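Local coordinates for protein CofB (Escherichia coli, PDB 5AX6) that serves as a homotrimeric minor pilin subunit of the CFA/III type IVb pilus and probably takes part in pilus assembly, at residues Asn161-Ser164 against Ser165-Ala169; Phe234-Asp238 against Gly239-Ala243. One frame throughout, in Å; residues are numbered along the deposited sequence.

Contact 1: Asn161-Ser164 against Ser165-Ala169; sequences NYVS and SLEKA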
loop_
_atom_site.group_PDB
_atom_site.type_symbol
_atom_site.label_atom_id
_atom_site.label_comp_id
_atom_site.label_asym_id
_atom_site.label_seq_id
_atom_site.Cartn_x
_atom_site.Cartn_y
_atom_site.Cartn_z
ATOM N N ASN A 161 3.963 -3.748 -45.939
ATOM C CA ASN A 161 3.042 -4.592 -45.191
ATOM C C ASN A 161 3.671 -4.927 -43.847
ATOM O O ASN A 161 2.992 -5.001 -42.818
ATOM C CB ASN A 161 2.716 -5.871 -45.968
ATOM C CG ASN A 161 2.430 -5.608 -47.438
ATOM O OD1 ASN A 161 1.923 -4.548 -47.806
ATOM N ND2 ASN A 161 2.760 -6.577 -48.286
ATOM N N TYR A 162 4.989 -5.106 -43.870
ATOM C CA TYR A 162 5.737 -5.479 -42.680
ATOM C C TYR A 162 5.893 -4.320 -41.706
ATOM O O TYR A 162 5.940 -4.531 -40.497
ATOM C CB TYR A 162 7.111 -6.022 -43.071
ATOM C CG TYR A 162 7.152 -7.524 -43.143
ATOM C CD1 TYR A 162 7.073 -8.290 -41.986
ATOM C CD2 TYR A 162 7.271 -8.180 -44.361
ATOM C CE1 TYR A 162 7.109 -9.671 -42.039
ATOM C CE2 TYR A 162 7.307 -9.561 -44.427
ATOM C CZ TYR A 162 7.225 -10.303 -43.260
ATOM O OH TYR A 162 7.261 -11.677 -43.310
ATOM N N VAL A 163 5.971 -3.099 -42.222
ATOM C CA VAL A 163 6.125 -1.942 -41.348
ATOM C C VAL A 163 4.936 -1.818 -40.403
ATOM O O VAL A 163 5.087 -1.503 -39.221
ATOM C CB VAL A 163 6.285 -0.637 -42.147
ATOM C CG1 VAL A 163 6.107 0.562 -41.228
ATOM C CG2 VAL A 163 7.651 -0.593 -42.825
ATOM N N SER A 164 3.743 -2.079 -40.922
ATOM C CA SER A 164 2.544 -2.014 -40.100
ATOM C C SER A 164 2.568 -3.086 -39.009
ATOM O O SER A 164 2.217 -2.818 -37.858
ATOM C CB SER A 164 1.290 -2.163 -40.968
ATOM O OG SER A 164 0.123 -1.896 -40.210
ATOM N N SER A 165 2.989 -4.299 -39.355
ATOM C CA SER A 165 3.039 -5.350 -38.345
ATOM C C SER A 165 4.221 -5.134 -37.387
ATOM O O SER A 165 4.124 -5.468 -36.210
ATOM C CB SER A 165 3.099 -6.741 -38.994
ATOM O OG SER A 165 4.300 -6.949 -39.705
ATOM N N LEU A 166 5.324 -4.574 -37.881
ATOM C CA LEU A 166 6.442 -4.224 -37.000
ATOM C C LEU A 166 6.032 -3.156 -35.993
ATOM O O LEU A 166 6.365 -3.240 -34.809
ATOM C CB LEU A 166 7.646 -3.745 -37.814
ATOM C CG LEU A 166 8.386 -4.845 -38.577
ATOM C CD1 LEU A 166 9.308 -4.249 -39.633
ATOM C CD2 LEU A 166 9.164 -5.755 -37.617
ATOM N N GLU A 167 5.288 -2.156 -36.456
ATOM C CA GLU A 167 4.865 -1.077 -35.574
ATOM C C GLU A 167 3.879 -1.590 -34.531
ATOM O O GLU A 167 3.911 -1.178 -33.370
ATOM C CB GLU A 167 4.256 0.068 -36.387
ATOM C CG GLU A 167 5.302 0.979 -37.015
ATOM C CD GLU A 167 4.720 1.934 -38.041
ATOM O OE1 GLU A 167 3.557 1.732 -38.456
ATOM O OE2 GLU A 167 5.431 2.882 -38.440
ATOM N N LYS A 168 3.010 -2.500 -34.954
ATOM C CA LYS A 168 2.075 -3.151 -34.046
ATOM C C LYS A 168 2.825 -3.949 -32.974
ATOM O O LYS A 168 2.519 -3.859 -31.785
ATOM C CB LYS A 168 1.122 -4.050 -34.835
ATOM C CG LYS A 168 0.243 -4.943 -33.977
ATOM C CD LYS A 168 -0.868 -5.567 -34.808
ATOM C CE LYS A 168 -1.568 -6.688 -34.056
ATOM N NZ LYS A 168 -2.612 -7.347 -34.894
ATOM N N ALA A 169 3.824 -4.716 -33.393
ATOM C CA ALA A 169 4.602 -5.498 -32.440
ATOM C C ALA A 169 5.373 -4.577 -31.490
ATOM O O ALA A 169 5.503 -4.861 -30.293
ATOM C CB ALA A 169 5.540 -6.429 -33.172
#

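Contact 2: Phe234-Asp238 against Gly239-Ala243; sequences FLRAD and GRVGA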
loop_
_atom_site.group_PDB
_atom_site.type_symbol
_atom_site.label_atom_id
_atom_site.label_comp_id
_atom_site.label_asym_id
_atom_site.label_seq_id
_atom_site.Cartn_x
_atom_site.Cartn_y
_atom_site.Cartn_z
ATOM N N PHE A 234 13.816 5.669 -18.241
ATOM C CA PHE A 234 13.646 6.131 -16.876
ATOM C C PHE A 234 12.202 6.436 -16.517
ATOM O O PHE A 234 11.423 6.859 -17.368
ATOM C CB PHE A 234 14.482 7.388 -16.638
ATOM C CG PHE A 234 15.939 7.205 -16.929
ATOM C CD1 PHE A 234 16.700 6.316 -16.190
ATOM C CD2 PHE A 234 16.549 7.934 -17.942
ATOM C CE1 PHE A 234 18.059 6.157 -16.455
ATOM C CE2 PHE A 234 17.895 7.770 -18.218
ATOM C CZ PHE A 234 18.653 6.890 -17.470
ATOM N N LEU A 235 11.854 6.269 -15.244
ATOM C CA LEU A 235 10.524 6.672 -14.790
ATOM C C LEU A 235 10.395 8.187 -14.874
ATOM O O LEU A 235 11.363 8.918 -14.648
ATOM C CB LEU A 235 10.256 6.199 -13.354
ATOM C CG LEU A 235 10.372 4.690 -13.095
ATOM C CD1 LEU A 235 9.859 4.395 -11.679
ATOM C CD2 LEU A 235 9.588 3.864 -14.144
ATOM N N ARG A 236 9.194 8.651 -15.201
ATOM C CA ARG A 236 8.954 10.057 -15.493
ATOM C C ARG A 236 8.133 10.766 -14.431
ATOM O O ARG A 236 7.212 10.186 -13.870
ATOM C CB ARG A 236 8.218 10.205 -16.838
ATOM C CG ARG A 236 8.994 9.734 -18.074
ATOM C CD ARG A 236 8.100 9.858 -19.326
ATOM N NE ARG A 236 7.637 11.235 -19.507
ATOM C CZ ARG A 236 8.181 12.109 -20.351
ATOM N NH1 ARG A 236 9.211 11.755 -21.116
ATOM N NH2 ARG A 236 7.696 13.346 -20.415
ATOM N N ALA A 237 8.424 12.048 -14.210
ATOM C CA ALA A 237 7.617 12.853 -13.304
ATOM C C ALA A 237 6.137 12.841 -13.711
ATOM O O ALA A 237 5.240 12.891 -12.855
ATOM C CB ALA A 237 8.154 14.281 -13.249
ATOM N N ASP A 238 5.861 12.736 -15.008
ATOM C CA ASP A 238 4.461 12.776 -15.438
ATOM C C ASP A 238 3.812 11.389 -15.504
ATOM O O ASP A 238 2.649 11.262 -15.899
ATOM C CB ASP A 238 4.318 13.503 -16.796
ATOM C CG ASP A 238 5.050 12.803 -17.938
ATOM O OD1 ASP A 238 5.450 11.617 -17.812
ATOM O OD2 ASP A 238 5.220 13.447 -18.995
ATOM N N GLY A 239 4.560 10.349 -15.135
ATOM C CA GLY A 239 3.977 9.024 -14.986
ATOM C C GLY A 239 3.755 8.280 -16.288
ATOM O O GLY A 239 3.088 7.247 -16.307
ATOM N N ARG A 240 4.333 8.770 -17.384
ATOM C CA ARG A 240 4.068 8.144 -18.685
ATOM C C ARG A 240 4.944 6.917 -19.013
ATOM O O ARG A 240 4.793 6.320 -20.075
ATOM C CB ARG A 240 4.193 9.200 -19.796
ATOM C CG ARG A 240 3.048 10.233 -19.755
ATOM C CD ARG A 240 3.187 11.329 -20.822
ATOM N NE ARG A 240 3.361 10.778 -22.164
ATOM C CZ ARG A 240 2.394 10.185 -22.859
ATOM N NH1 ARG A 240 1.178 10.063 -22.336
ATOM N NH2 ARG A 240 2.642 9.704 -24.069
ATOM N N VAL A 241 5.838 6.529 -18.106
ATOM C CA VAL A 241 6.627 5.308 -18.305
ATOM C C VAL A 241 6.333 4.290 -17.192
ATOM O O VAL A 241 6.412 4.627 -16.017
ATOM C CB VAL A 241 8.137 5.633 -18.363
ATOM C CG1 VAL A 241 8.988 4.363 -18.217
ATOM C CG2 VAL A 241 8.472 6.363 -19.679
ATOM N N GLY A 242 5.976 3.063 -17.565
ATOM C CA GLY A 242 5.666 2.024 -16.585
ATOM C C GLY A 242 6.890 1.451 -15.890
ATOM O O GLY A 242 7.984 1.391 -16.466
ATOM N N ALA A 243 6.713 1.020 -14.644
ATOM C CA ALA A 243 7.774 0.342 -13.921
ATOM C C ALA A 243 7.599 -1.183 -13.927
ATOM O O ALA A 243 6.516 -1.705 -13.599
ATOM C CB ALA A 243 7.829 0.852 -12.480
HETATM O O HOH W 1 6.798 7.133 -15.310
#

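Contact 1: Asn161-Ser164 against Ser165-Ala169
The carbonyl oxygen of Tyr162 is approached by two groups from one turn further along the chain. Leu166 N donates to Tyr162 O at 2.7 Å, with an N-H...O angle of 159° and the donor nearly in line with the C=O bond. Ser165 OG lies 3.0 Å from the same Tyr162 O. Its first torsion (chi1 66°) sets the hydroxyl between its own backbone N and carbonyl carbon, turned back along the helix to this oxygen. The hydroxyl is hydrogen-bonded to Ser11 OG of helix 4-25, so its proton may be spent there, and Tyr162 O is only a possible acceptor. Leu166 adds an apolar neighbour, its CG coming within 3.1 Å of Tyr162 O. Among the side chains, Tyr162 CB faces Leu166 CD1 at 4.4 Å, while ring atom CD1 of Tyr162 stands 3.8 Å from Ser165 OG, an oblique approach to the ring.

Two further bonds repeat the i to i+4 spacing. Glu167 N reaches Val163 O at 2.8 Å, the donor tilted 28° from the carbonyl plane, and Lys168 N reaches Ser164 O at 3.0 Å. Val163 and Glu167 run side by side in the same direction, which brings Val163 CG1 to 3.7 Å from Glu167 OE2; this is contact between a methyl and a carboxylate, with no polar bond.

The burial pattern fits an amphipathic helix: the flank with Tyr162, Ser165 and Ala169 lies on helix 4-25, whereas Ser164 and Glu167 are exposed. Gln8 of helix 4-25 also bonds Ser165 O. The whole is two turns and more of regular alpha-helix, within helix 161-171 of the pilin domain, packed against the N-terminal helix.

Contact 2: Phe234-Asp238 against Gly239-Ala243
Arg240 N donates to Asp238 OD1 at 3.1 Å, closing an Asx turn. Asp238 makes this possible by holding its carboxylate between its own N and carbonyl carbon (chi1 63°). Arg236 grips the same carboxylate in a bidentate, side-on salt bridge: NE meets OD1 of Asp238 at 2.8 Å and NH2 meets OD2 at 2.9 Å, with OD1 almost in the guanidinium plane (1° out of it). Arg236 NE and Arg240 N come to OD1 from opposite faces of the carboxylate, so its rotation is restrained by three bonds.

A bend at chi3 (58°) swings Arg236 NE toward Asp238 OD1. The extended chain before that bend carries Arg236 CD to 3.5 Å from Val241 CG2, the two side chains crossing at about a right angle. Arg240 runs alongside Arg236, but its guanidinium stands nearly perpendicular to the Asp238 carboxylate and is held by Gln29 and Glu40 of the second subunit. Leu235 CD2 packs on Val241 CG1 at 4.1 Å.

Gly239 N closes the type I turn on Arg236 O at 2.9 Å, and one water accepts from both Arg236 N and Val241 N.

The loop, reversed by the type I turn, follows strand 220-227 and precedes strand 246-247; strands 29-34 and 37-42 of the second subunit supply the partners of Arg240.

In the fold
Contact 1 and contact 2 follow each other in the chain and do not touch: their centres are 25 Å apart and their nearest atoms about 14 Å. Between them come strands 179-185, 194-198 and 220-227 of the seven-stranded antiparallel sheet. Residues 161-169 belong to the pilin domain and lie within a single subunit, as no other chain reaches them. Residues 234-243, by contrast, are approached by both other subunits, with Phe234 rings meeting edge-to-face between copies. Contact 1 thus packs one flank of helix 161-171 on helix 4-25 within a single subunit, whereas contact 2 lies at the trimer interface, on the connection leading to strand 246-247.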